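Local coordinates for protein PilX (Neisseria meningitidis, PDB 2OPE) that is a minor type IV pilin that probably acts within pilus filaments to modulate bacterial aggregation and adhesion during infection, at residues Ala56-Val61 and Thr84-Ser89. Sequence-based numbering, arbitrary orientation.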
loop_
_atom_site.group_PDB
_atom_site.type_symbol
_atom_site.label_atom_id
_atom_site.label_comp_id
_atom_site.label_asym_id
_atom_site.label_seq_id
_atom_site.Cartn_x
_atom_site.Cartn_y
_atom_site.Cartn_z
ATOM N N ALA A 56 -11.992 -3.981 3.572
ATOM C CA ALA A 56 -12.184 -2.553 3.850
ATOM C C ALA A 56 -12.615 -2.261 5.279
ATOM O O ALA A 56 -12.320 -1.201 5.817
ATOM C CB ALA A 56 -13.200 -1.929 2.857
ATOM N N GLU A 57 -13.346 -3.184 5.874
ATOM C CA GLU A 57 -13.747 -3.083 7.261
ATOM C C GLU A 57 -12.547 -3.045 8.203
ATOM O O GLU A 57 -12.614 -2.463 9.294
ATOM C CB GLU A 57 -14.525 -4.336 7.619
ATOM C CG GLU A 57 -15.993 -4.169 7.684
ATOM C CD GLU A 57 -16.669 -5.477 8.021
ATOM O OE1 GLU A 57 -17.923 -5.509 8.029
ATOM O OE2 GLU A 57 -15.937 -6.472 8.259
ATOM N N LYS A 58 -11.468 -3.708 7.796
ATOM C CA LYS A 58 -10.369 -3.992 8.712
ATOM C C LYS A 58 -9.089 -3.199 8.485
ATOM O O LYS A 58 -8.306 -3.040 9.422
ATOM C CB LYS A 58 -10.033 -5.477 8.659
ATOM C CG LYS A 58 -11.193 -6.353 8.991
ATOM C CD LYS A 58 -10.978 -7.810 8.610
ATOM C CE LYS A 58 -12.256 -8.590 8.897
ATOM N NZ LYS A 58 -12.679 -8.529 10.361
ATOM N N TYR A 59 -8.876 -2.730 7.245
ATOM C CA TYR A 59 -7.625 -2.095 6.837
ATOM C C TYR A 59 -7.815 -0.739 6.195
ATOM O O TYR A 59 -8.813 -0.515 5.534
ATOM C CB TYR A 59 -6.900 -2.987 5.846
ATOM C CG TYR A 59 -6.525 -4.279 6.453
ATOM C CD1 TYR A 59 -7.288 -5.439 6.230
ATOM C CD2 TYR A 59 -5.413 -4.369 7.271
ATOM C CE1 TYR A 59 -6.944 -6.650 6.791
ATOM C CE2 TYR A 59 -5.067 -5.566 7.835
ATOM C CZ TYR A 59 -5.843 -6.704 7.598
ATOM O OH TYR A 59 -5.458 -7.884 8.185
ATOM N N ASN A 60 -6.845 0.157 6.401
ATOM C CA ASN A 60 -6.705 1.377 5.578
ATOM C C ASN A 60 -5.534 1.303 4.585
ATOM O O ASN A 60 -4.455 0.845 4.916
ATOM C CB ASN A 60 -6.593 2.616 6.453
ATOM C CG ASN A 60 -7.870 2.882 7.243
ATOM O OD1 ASN A 60 -8.980 2.829 6.707
ATOM N ND2 ASN A 60 -7.722 3.108 8.523
ATOM N N VAL A 61 -5.761 1.720 3.349
ATOM C CA VAL A 61 -4.682 1.757 2.378
ATOM C C VAL A 61 -4.342 3.216 1.991
ATOM O O VAL A 61 -5.235 4.043 1.747
ATOM C CB VAL A 61 -5.017 0.840 1.162
ATOM C CG1 VAL A 61 -3.997 0.985 0.066
ATOM C CG2 VAL A 61 -5.087 -0.611 1.622
ATOM N N THR A 84 -8.355 -2.358 16.609
ATOM C CA THR A 84 -9.034 -3.596 16.241
ATOM C C THR A 84 -8.327 -4.880 16.656
ATOM O O THR A 84 -8.876 -5.972 16.456
ATOM C CB THR A 84 -9.263 -3.679 14.740
ATOM O OG1 THR A 84 -8.013 -3.918 14.076
ATOM C CG2 THR A 84 -9.887 -2.394 14.231
ATOM N N GLY A 85 -7.131 -4.772 17.237
ATOM C CA GLY A 85 -6.410 -5.959 17.652
ATOM C C GLY A 85 -5.599 -6.579 16.515
ATOM O O GLY A 85 -4.792 -7.478 16.728
ATOM N N TYR A 86 -5.779 -6.099 15.298
ATOM C CA TYR A 86 -4.992 -6.642 14.192
ATOM C C TYR A 86 -3.671 -5.882 14.100
ATOM O O TYR A 86 -3.598 -4.672 14.417
ATOM C CB TYR A 86 -5.808 -6.610 12.883
ATOM C CG TYR A 86 -6.692 -7.848 12.621
ATOM C CD1 TYR A 86 -7.086 -8.704 13.637
ATOM C CD2 TYR A 86 -7.106 -8.154 11.337
ATOM C CE1 TYR A 86 -7.881 -9.838 13.356
ATOM C CE2 TYR A 86 -7.855 -9.255 11.038
ATOM C CZ TYR A 86 -8.253 -10.099 12.025
ATOM O OH TYR A 86 -9.031 -11.201 11.663
ATOM N N THR A 87 -2.633 -6.602 13.689
ATOM C CA THR A 87 -1.271 -6.055 13.554
ATOM C C THR A 87 -0.610 -6.221 12.154
ATOM O O THR A 87 0.108 -5.319 11.674
ATOM C CB THR A 87 -0.313 -6.712 14.577
ATOM O OG1 THR A 87 -0.435 -8.134 14.463
ATOM C CG2 THR A 87 -0.628 -6.277 16.045
ATOM N N LEU A 88 -0.839 -7.378 11.527
ATOM C CA LEU A 88 -0.184 -7.709 10.282
ATOM C C LEU A 88 -0.500 -6.614 9.290
ATOM O O LEU A 88 -1.649 -6.172 9.197
ATOM C CB LEU A 88 -0.654 -9.076 9.731
ATOM C CG LEU A 88 -0.379 -10.344 10.561
ATOM C CD1 LEU A 88 -0.827 -11.621 9.885
ATOM C CD2 LEU A 88 1.087 -10.429 11.003
ATOM N N SER A 89 0.509 -6.232 8.510
ATOM C CA SER A 89 0.356 -5.153 7.556
ATOM C C SER A 89 1.042 -5.518 6.240
ATOM O O SER A 89 1.570 -6.621 6.098
ATOM C CB SER A 89 0.902 -3.857 8.145
ATOM O OG SER A 89 0.300 -3.619 9.419
HETATM O O HOH W 1 -3.848 -7.679 10.218
#
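With CG of Tyr59 lying anti to its carbonyl carbon (chi1 -63°), the phenol extends from the start of strand 59-65 until its hydroxyl meets the ring of Tyr86, while the side chain of Tyr86 (chi1 -88°) leaves its backbone toward 56-61. The two side chains cross at about a right angle. Tyr59 OH stands 3.6 Å from Tyr86 CD2, and Tyr59 CZ is 4.2 Å from the same carbon, so the hydroxyl end of one ring rests against the CD2-CE2 side of the other. Lys58 adds an aliphatic touch: its methylene CD reaches to 4.2 Å from Tyr86 CE2, while the residue also makes a cation-pi interaction with Tyr8 of helix 5-28.

A water supplies the hydrogen-bonded link, since no direct hydrogen bond joins 56-61 to 84-89. Tyr59 OH donates to this water at 2.6 Å, and the water in turn donates to Leu88 O at 2.9 Å. That carbonyl oxygen also lies at the edge of the Tyr59 ring, near its plane, 3.7 Å from CE2. The bridge thus gives the hydroxyl proton of a buried tyrosine a defined acceptor and ties its ring end to the 84-89 backbone.

Within 84-89, Ser89 OG donates to Thr87 O at 2.8 Å, a bond from the first residue of strand 89-93 back to the loop before it. Glu5 OE2 accepts from the backbone N of both Thr87 and Leu88, fastening the same segment to helix 5-28, and Tyr59 packs on Tyr8 and Leu12 of that helix and on Pro80. Edge strand, inter-strand loop and N-terminal helix therefore converge here, consistent with the type IV pilin fold, in which a long N-terminal helix packs against an antiparallel sheet.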